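Local coordinates for protein putative cathepsin d (Ixodes ricinus, PDB 5N7Q) that probably acts as an aspartic endopeptidase of the pepsin-like A1 family, a tick cathepsin D that binds the inhibitor pepstatin A, at residues 42-54 against 103-117. Sequence-based numbering, arbitrary orientation.
Sequences LWLPSSKCTTKYC and QPLGEALVVGGESLL
Tyr53 reaches from the short helix 52-55 toward 111-117, and its neighbours change from Leu117 near CB to Val111 at CE2 and a water at the hydroxyl. CB lies against Leu117 CD2 at 3.8 Å. With CG anti to the backbone N (chi1 167°), the ring is carried to Val111 and Leu117, which approach the same face: Leu117 CD2 near CG and CD1, Val111 CB in a CH-pi contact offset toward the CD2-CE2 rim. Val111 CG2 comes within 3.5 Å of CE2. On the other long side, CD1 has Leu117 O at the ring edge, near its plane, while CE1 passes Leu116 O. The hydroxyl donates a hydrogen bond to a water, which donates to Leu116 O. A phenol suits this place: its face packs on aliphatic side chains, one edge runs past two carbonyl oxygens, and its hydroxyl ends at water.

In the pepsin-like fold this region adjoins the active site: Trp43 lies about 7 Å, side chain to side chain, from Asp36, predicted to be catalytic. Its indole touches Ala108 CB through CE3 and Leu116 CD1 through CZ2, and NE1 bonds to Tyr79. Parallel strands 42-45 and 103-108 alternate backbone bonds, among them Ala108 N to Leu44 O at 2.8 Å. Trp43 CB packs 3.9 Å from Gly106 CA, a closeness glycine suits.

Beyond the strand, Ser46 OG donates to Glu107 OE1 (2.7 Å) on its anti side, 23° out of the carboxylate plane, and accepts from Lys48 N in an ST turn. The second carboxylate oxygen bonds Ser89. Leu109 CD2 packs on Ser46 CB, Lys48 CB and Cys49 CB, beside the Cys49-Cys54 disulfide.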
ATOM      1  N   LEU A  42      -7.949  10.805   1.682  1.00  8.07           N
ATOM      2  CA  LEU A  42      -9.005   9.946   2.210  1.00  8.08           C
ATOM      3  C   LEU A  42     -10.262  10.155   1.376  1.00  8.04           C
ATOM      4  O   LEU A  42     -10.675  11.292   1.136  1.00  8.18           O
ATOM      5  CB  LEU A  42      -9.316  10.307   3.658  1.00  8.30           C
ATOM      6  CG  LEU A  42     -10.497   9.607   4.341  1.00  8.65           C
ATOM      7  CD1 LEU A  42     -10.419   8.098   4.404  1.00  9.05           C
ATOM      8  CD2 LEU A  42     -10.607  10.219   5.718  1.00  8.97           C
ATOM      9  N   TRP A  43     -10.893   9.063   0.946  1.00  7.82           N
ATOM     10  CA  TRP A  43     -12.225   9.186   0.319  1.00  8.65           C
ATOM     11  C   TRP A  43     -13.083   7.972   0.613  1.00  8.29           C
ATOM     12  O   TRP A  43     -12.581   6.892   0.903  1.00  8.59           O
ATOM     13  CB  TRP A  43     -12.148   9.443  -1.191  1.00  8.24           C
ATOM     14  CG  TRP A  43     -11.525   8.337  -1.993  1.00  8.72           C
ATOM     15  CD1 TRP A  43     -10.191   8.237  -2.369  1.00  8.98           C
ATOM     16  CD2 TRP A  43     -12.160   7.161  -2.478  1.00  9.06           C
ATOM     17  NE1 TRP A  43      -9.989   7.082  -3.057  1.00  9.22           N
ATOM     18  CE2 TRP A  43     -11.164   6.375  -3.106  1.00  9.16           C
ATOM     19  CE3 TRP A  43     -13.463   6.655  -2.391  1.00  9.00           C
ATOM     20  CZ2 TRP A  43     -11.454   5.155  -3.723  1.00  9.59           C
ATOM     21  CZ3 TRP A  43     -13.747   5.430  -3.006  1.00  9.34           C
ATOM     22  CH2 TRP A  43     -12.736   4.699  -3.640  1.00  9.88           C
ATOM     23  N   LEU A  44     -14.390   8.200   0.557  1.00  8.55           N
ATOM     24  CA  LEU A  44     -15.440   7.206   0.823  1.00  9.13           C
ATOM     25  C   LEU A  44     -16.585   7.439  -0.145  1.00  9.29           C
ATOM     26  O   LEU A  44     -16.755   8.564  -0.644  1.00  9.25           O
ATOM     27  CB  LEU A  44     -15.949   7.328   2.258  1.00  9.56           C
ATOM     28  CG  LEU A  44     -14.937   6.978   3.356  1.00 10.73           C
ATOM     29  CD1 LEU A  44     -15.432   7.468   4.684  1.00 11.65           C
ATOM     30  CD2 LEU A  44     -14.591   5.491   3.341  1.00 10.50           C
ATOM     31  N   PRO A  45     -17.404   6.394  -0.405  1.00  9.65           N
ATOM     32  CA  PRO A  45     -18.583   6.615  -1.262  1.00  9.33           C
ATOM     33  C   PRO A  45     -19.587   7.561  -0.602  1.00  9.86           C
ATOM     34  O   PRO A  45     -19.815   7.469   0.584  1.00 10.12           O
ATOM     35  CB  PRO A  45     -19.193   5.201  -1.378  1.00  9.55           C
ATOM     36  CG  PRO A  45     -18.085   4.257  -0.943  1.00  9.82           C
ATOM     37  CD  PRO A  45     -17.376   5.025   0.122  1.00  9.69           C
ATOM     38  N   SER A  46     -20.179   8.460  -1.383  1.00  9.54           N
ATOM     39  CA  SER A  46     -21.155   9.435  -0.854  1.00  9.95           C
ATOM     40  C   SER A  46     -22.578   8.868  -0.796  1.00  9.92           C
ATOM     41  O   SER A  46     -22.985   8.169  -1.708  1.00 10.10           O
ATOM     42  CB  SER A  46     -21.194  10.627  -1.789  1.00 10.31           C
ATOM     43  OG  SER A  46     -21.976  11.659  -1.258  1.00 10.72           O
ATOM     44  N   SER A  47     -23.364   9.258   0.199  1.00 10.05           N
ATOM     45  CA  SER A  47     -24.810   8.997   0.179  1.00 10.78           C
ATOM     46  C   SER A  47     -25.515   9.729  -0.971  1.00 11.50           C
ATOM     47  O   SER A  47     -26.634   9.372  -1.309  1.00 12.62           O
ATOM     48  CB  SER A  47     -25.464   9.416   1.474  1.00 10.96           C
ATOM     49  OG  SER A  47     -25.283  10.784   1.749  1.00 11.85           O
ATOM     50  N   LYS A  48     -24.868  10.738  -1.552  1.00 11.45           N
ATOM     51  CA  LYS A  48     -25.412  11.438  -2.738  1.00 12.74           C
ATOM     52  C   LYS A  48     -25.252  10.603  -4.024  1.00 14.49           C
ATOM     53  O   LYS A  48     -25.712  11.011  -5.087  1.00 16.75           O
ATOM     54  CB  LYS A  48     -24.703  12.774  -2.935  1.00 12.75           C
ATOM     55  CG  LYS A  48     -25.121  13.914  -2.021  1.00 12.91           C
ATOM     56  CD  LYS A  48     -25.019  13.616  -0.555  1.00 13.04           C
ATOM     57  CE  LYS A  48     -25.447  14.805   0.304  1.00 12.96           C
ATOM     58  NZ  LYS A  48     -25.522  14.331   1.707  1.00 13.03           N
ATOM     59  N   CYS A  49     -24.593   9.449  -3.923  1.00 13.95           N
ATOM     60  CA  CYS A  49     -24.302   8.560  -5.060  1.00 14.71           C
ATOM     61  C   CYS A  49     -25.225   7.353  -4.964  1.00 14.93           C
ATOM     62  O   CYS A  49     -25.316   6.740  -3.911  1.00 13.84           O
ATOM     63  CB  CYS A  49     -22.825   8.142  -4.971  1.00 14.45           C
ATOM     64  SG  CYS A  49     -22.312   6.894  -6.154  1.00 15.31           S
ATOM     65  N   THR A  50     -25.902   7.017  -6.061  1.00 15.93           N
ATOM     66  CA  THR A  50     -26.844   5.879  -6.098  1.00 16.62           C
ATOM     67  C   THR A  50     -26.498   4.883  -7.212  1.00 16.24           C
ATOM     68  O   THR A  50     -27.363   4.133  -7.663  1.00 18.00           O
ATOM     69  CB  THR A  50     -28.290   6.383  -6.288  1.00 17.88           C
ATOM     70  OG1 THR A  50     -28.365   7.124  -7.522  1.00 19.15           O
ATOM     71  CG2 THR A  50     -28.702   7.260  -5.102  1.00 18.36           C
ATOM     72  N   THR A  51     -25.237   4.865  -7.648  1.00 15.33           N
ATOM     73  CA  THR A  51     -24.759   3.879  -8.612  1.00 15.33           C
ATOM     74  C   THR A  51     -24.742   2.486  -7.973  1.00 15.43           C
ATOM     75  O   THR A  51     -24.794   2.345  -6.740  1.00 15.30           O
ATOM     76  CB  THR A  51     -23.329   4.185  -9.086  1.00 14.90           C
ATOM     77  OG1 THR A  51     -22.429   4.131  -7.964  1.00 14.77           O
ATOM     78  CG2 THR A  51     -23.211   5.551  -9.763  1.00 15.05           C
ATOM     79  N   LYS A  52     -24.619   1.468  -8.820  1.00 15.62           N
ATOM     80  CA  LYS A  52     -24.472   0.088  -8.341  1.00 16.12           C
ATOM     81  C   LYS A  52     -23.322   0.002  -7.327  1.00 14.28           C
ATOM     82  O   LYS A  52     -23.448  -0.620  -6.261  1.00 14.64           O
ATOM     83  CB  LYS A  52     -24.233  -0.844  -9.530  1.00 17.81           C
ATOM     84  CG  LYS A  52     -24.129  -2.320  -9.179  1.00 20.00           C
ATOM     85  CD  LYS A  52     -24.196  -3.198 -10.424  1.00 22.00           C
ATOM     86  CE  LYS A  52     -22.887  -3.214 -11.185  1.00 24.01           C
ATOM     87  NZ  LYS A  52     -22.922  -4.161 -12.345  1.00 25.31           N
ATOM     88  N   TYR A  53     -22.210   0.655  -7.661  1.00 13.32           N
ATOM     89  CA  TYR A  53     -21.045   0.673  -6.781  1.00 12.98           C
ATOM     90  C   TYR A  53     -21.408   1.217  -5.405  1.00 12.83           C
ATOM     91  O   TYR A  53     -21.167   0.585  -4.363  1.00 11.93           O
ATOM     92  CB  TYR A  53     -19.928   1.516  -7.404  1.00 12.84           C
ATOM     93  CG  TYR A  53     -18.835   1.833  -6.415  1.00 12.19           C
ATOM     94  CD1 TYR A  53     -17.934   0.857  -5.978  1.00 11.94           C
ATOM     95  CD2 TYR A  53     -18.713   3.104  -5.868  1.00 12.68           C
ATOM     96  CE1 TYR A  53     -16.957   1.153  -5.039  1.00 12.04           C
ATOM     97  CE2 TYR A  53     -17.741   3.397  -4.933  1.00 12.73           C
ATOM     98  CZ  TYR A  53     -16.853   2.435  -4.520  1.00 12.26           C
ATOM     99  OH  TYR A  53     -15.891   2.775  -3.599  1.00 12.91           O
ATOM    100  N   CYS A  54     -22.036   2.379  -5.388  1.00 12.66           N
ATOM    101  CA  CYS A  54     -22.330   3.038  -4.113  1.00 13.14           C
ATOM    102  C   CYS A  54     -23.355   2.259  -3.300  1.00 13.68           C
ATOM    103  O   CYS A  54     -23.210   2.125  -2.084  1.00 12.75           O
ATOM    104  CB  CYS A  54     -22.768   4.478  -4.337  1.00 13.50           C
ATOM    105  SG  CYS A  54     -21.413   5.471  -4.974  1.00 14.45           S
ATOM    106  N   GLN A 103     -11.232  16.522   9.695  1.00 10.53           N
ATOM    107  CA  GLN A 103     -10.514  15.759   8.684  1.00  9.93           C
ATOM    108  C   GLN A 103     -11.187  15.877   7.304  1.00  9.72           C
ATOM    109  O   GLN A 103     -12.323  15.426   7.127  1.00  9.37           O
ATOM    110  CB  GLN A 103     -10.405  14.281   9.083  1.00  9.97           C
ATOM    111  CG  GLN A 103      -9.715  13.401   8.045  1.00  9.65           C
ATOM    112  CD  GLN A 103      -8.297  13.866   7.761  1.00  9.69           C
ATOM    113  OE1 GLN A 103      -7.547  14.098   8.705  1.00  9.83           O
ATOM    114  NE2 GLN A 103      -7.951  14.050   6.490  1.00  9.53           N
ATOM    115  N   PRO A 104     -10.490  16.480   6.331  1.00  9.98           N
ATOM    116  CA  PRO A 104     -11.071  16.491   5.012  1.00  9.84           C
ATOM    117  C   PRO A 104     -11.133  15.094   4.403  1.00  9.53           C
ATOM    118  O   PRO A 104     -10.220  14.309   4.578  1.00  9.99           O
ATOM    119  CB  PRO A 104     -10.127  17.373   4.185  1.00 10.43           C
ATOM    120  CG  PRO A 104      -9.383  18.155   5.156  1.00 11.00           C
ATOM    121  CD  PRO A 104      -9.265  17.281   6.382  1.00 10.19           C
ATOM    122  N   LEU A 105     -12.238  14.805   3.752  1.00  9.75           N
ATOM    123  CA  LEU A 105     -12.426  13.567   3.007  1.00 10.18           C
ATOM    124  C   LEU A 105     -13.119  13.860   1.696  1.00 10.04           C
ATOM    125  O   LEU A 105     -13.926  14.807   1.572  1.00 10.81           O
ATOM    126  CB  LEU A 105     -13.246  12.532   3.794  1.00 11.53           C
ATOM    127  CG  LEU A 105     -14.733  12.812   4.095  1.00 12.76           C
ATOM    128  CD1 LEU A 105     -15.596  11.564   4.160  1.00 14.26           C
ATOM    129  CD2 LEU A 105     -14.912  13.597   5.385  1.00 13.32           C
ATOM    130  N   GLY A 106     -12.855  13.006   0.720  1.00  8.79           N
ATOM    131  CA  GLY A 106     -13.587  13.044  -0.538  1.00  9.13           C
ATOM    132  C   GLY A 106     -14.868  12.228  -0.451  1.00  9.55           C
ATOM    133  O   GLY A 106     -14.850  11.081   0.007  1.00 10.57           O
ATOM    134  N   GLU A 107     -15.982  12.826  -0.875  1.00  9.44           N
ATOM    135  CA  GLU A 107     -17.230  12.099  -1.058  1.00  9.24           C
ATOM    136  C   GLU A 107     -17.272  11.690  -2.508  1.00  9.11           C
ATOM    137  O   GLU A 107     -17.479  12.517  -3.412  1.00  9.20           O
ATOM    138  CB  GLU A 107     -18.434  12.976  -0.731  1.00  9.00           C
ATOM    139  CG  GLU A 107     -18.501  13.475   0.695  1.00  9.27           C
ATOM    140  CD  GLU A 107     -19.927  13.785   1.138  1.00  9.35           C
ATOM    141  OE1 GLU A 107     -20.845  13.017   0.784  1.00 10.41           O
ATOM    142  OE2 GLU A 107     -20.116  14.766   1.890  1.00  9.65           O
ATOM    143  N   ALA A 108     -17.092  10.402  -2.754  1.00  9.24           N
ATOM    144  CA  ALA A 108     -16.993   9.871  -4.116  1.00  9.64           C
ATOM    145  C   ALA A 108     -18.361   9.732  -4.776  1.00 10.01           C
ATOM    146  O   ALA A 108     -19.286   9.181  -4.183  1.00  9.19           O
ATOM    147  CB  ALA A 108     -16.281   8.536  -4.068  1.00 10.13           C
ATOM    148  N   LEU A 109     -18.469  10.282  -5.982  1.00 10.25           N
ATOM    149  CA  LEU A 109     -19.640  10.130  -6.852  1.00 11.19           C
ATOM    150  C   LEU A 109     -19.402   9.225  -8.042  1.00 11.77           C
ATOM    151  O   LEU A 109     -20.346   8.556  -8.479  1.00 12.37           O
ATOM    152  CB  LEU A 109     -20.122  11.503  -7.342  1.00 11.21           C
ATOM    153  CG  LEU A 109     -20.448  12.535  -6.273  1.00 11.56           C
ATOM    154  CD1 LEU A 109     -20.844  13.859  -6.924  1.00 11.89           C
ATOM    155  CD2 LEU A 109     -21.565  12.050  -5.370  1.00 12.13           C
ATOM    156  N   VAL A 110     -18.185   9.236  -8.592  1.00 11.61           N
ATOM    157  CA  VAL A 110     -17.863   8.420  -9.761  1.00 12.26           C
ATOM    158  C   VAL A 110     -16.569   7.672  -9.469  1.00 12.60           C
ATOM    159  O   VAL A 110     -15.563   8.270  -9.116  1.00 13.32           O
ATOM    160  CB  VAL A 110     -17.763   9.283 -11.042  1.00 12.95           C
ATOM    161  CG1 VAL A 110     -17.377   8.447 -12.259  1.00 13.82           C
ATOM    162  CG2 VAL A 110     -19.103   9.963 -11.314  1.00 12.93           C
ATOM    163  N   VAL A 111     -16.613   6.356  -9.685  1.00 12.09           N
ATOM    164  CA  VAL A 111     -15.480   5.486  -9.417  1.00 12.08           C
ATOM    165  C   VAL A 111     -15.292   4.639 -10.658  1.00 11.74           C
ATOM    166  O   VAL A 111     -16.268   4.171 -11.268  1.00 13.24           O
ATOM    167  CB  VAL A 111     -15.698   4.625  -8.147  1.00 12.20           C
ATOM    168  CG1 VAL A 111     -14.582   3.602  -7.957  1.00 12.84           C
ATOM    169  CG2 VAL A 111     -15.797   5.525  -6.913  1.00 12.72           C
ATOM    170  N   GLY A 112     -14.030   4.439 -11.024  1.00 10.64           N
ATOM    171  CA  GLY A 112     -13.704   3.520 -12.086  1.00 10.58           C
ATOM    172  C   GLY A 112     -12.606   2.551 -11.686  1.00 10.75           C
ATOM    173  O   GLY A 112     -11.824   2.810 -10.772  1.00 10.51           O
ATOM    174  N   GLY A 113     -12.569   1.421 -12.388  1.00 10.83           N
ATOM    175  CA  GLY A 113     -11.556   0.400 -12.170  1.00 11.51           C
ATOM    176  C   GLY A 113     -12.154  -0.743 -11.362  1.00 11.85           C
ATOM    177  O   GLY A 113     -12.615  -0.540 -10.246  1.00 10.95           O
ATOM    178  N   GLU A 114     -12.114  -1.950 -11.917  1.00 12.94           N
ATOM    179  CA  GLU A 114     -12.641  -3.138 -11.234  1.00 15.62           C
ATOM    180  C   GLU A 114     -12.054  -3.341  -9.845  1.00 14.49           C
ATOM    181  O   GLU A 114     -12.768  -3.783  -8.943  1.00 13.63           O
ATOM    182  CB  GLU A 114     -12.433  -4.397 -12.102  1.00 18.42           C
ATOM    183  CG  GLU A 114     -13.222  -5.629 -11.654  1.00 22.77           C
ATOM    184  CD  GLU A 114     -12.493  -6.508 -10.651  1.00 27.04           C
ATOM    185  OE1 GLU A 114     -11.299  -6.260 -10.385  1.00 31.52           O
ATOM    186  OE2 GLU A 114     -13.122  -7.453 -10.113  1.00 32.22           O
ATOM    187  N   SER A 115     -10.778  -2.990  -9.665  1.00 14.11           N
ATOM    188  CA  SER A 115     -10.096  -3.165  -8.386  1.00 14.32           C
ATOM    189  C   SER A 115     -10.765  -2.355  -7.285  1.00 13.77           C
ATOM    190  O   SER A 115     -10.732  -2.763  -6.139  1.00 15.65           O
ATOM    191  CB  SER A 115      -8.623  -2.789  -8.498  1.00 15.30           C
ATOM    192  OG  SER A 115      -7.971  -3.583  -9.488  1.00 17.64           O
ATOM    193  N   LEU A 116     -11.391  -1.236  -7.655  1.00 12.43           N
ATOM    194  CA  LEU A 116     -12.133  -0.420  -6.697  1.00 12.27           C
ATOM    195  C   LEU A 116     -13.615  -0.809  -6.675  1.00 12.10           C
ATOM    196  O   LEU A 116     -14.232  -0.933  -5.603  1.00 11.78           O
ATOM    197  CB  LEU A 116     -11.986   1.068  -7.042  1.00 11.76           C
ATOM    198  CG  LEU A 116     -10.554   1.612  -6.999  1.00 12.03           C
ATOM    199  CD1 LEU A 116     -10.501   3.104  -7.285  1.00 12.25           C
ATOM    200  CD2 LEU A 116      -9.839   1.292  -5.682  1.00 11.90           C
ATOM    201  N   LEU A 117     -14.185  -1.027  -7.864  1.00 11.95           N
ATOM    202  CA  LEU A 117     -15.634  -1.237  -7.983  1.00 13.09           C
ATOM    203  C   LEU A 117     -16.132  -2.490  -7.294  1.00 13.72           C
ATOM    204  O   LEU A 117     -17.229  -2.497  -6.735  1.00 13.83           O
ATOM    205  CB  LEU A 117     -16.052  -1.261  -9.440  1.00 13.10           C
ATOM    206  CG  LEU A 117     -15.914   0.071 -10.186  1.00 13.51           C
ATOM    207  CD1 LEU A 117     -16.026  -0.126 -11.681  1.00 14.05           C
ATOM    208  CD2 LEU A 117     -16.935   1.091  -9.721  1.00 14.24           C
TER
HETATM  209  O   HOH W   1      -8.176  13.631   2.630  1.00 10.31           O
HETATM  210  O   HOH W   2     -23.124  12.860   2.347  1.00  9.71           O
HETATM  211  O   HOH W   3     -20.153   5.584  -8.239  1.00 17.05           O
HETATM  212  O   HOH W   4     -14.149   0.655  -3.152  1.00 11.53           O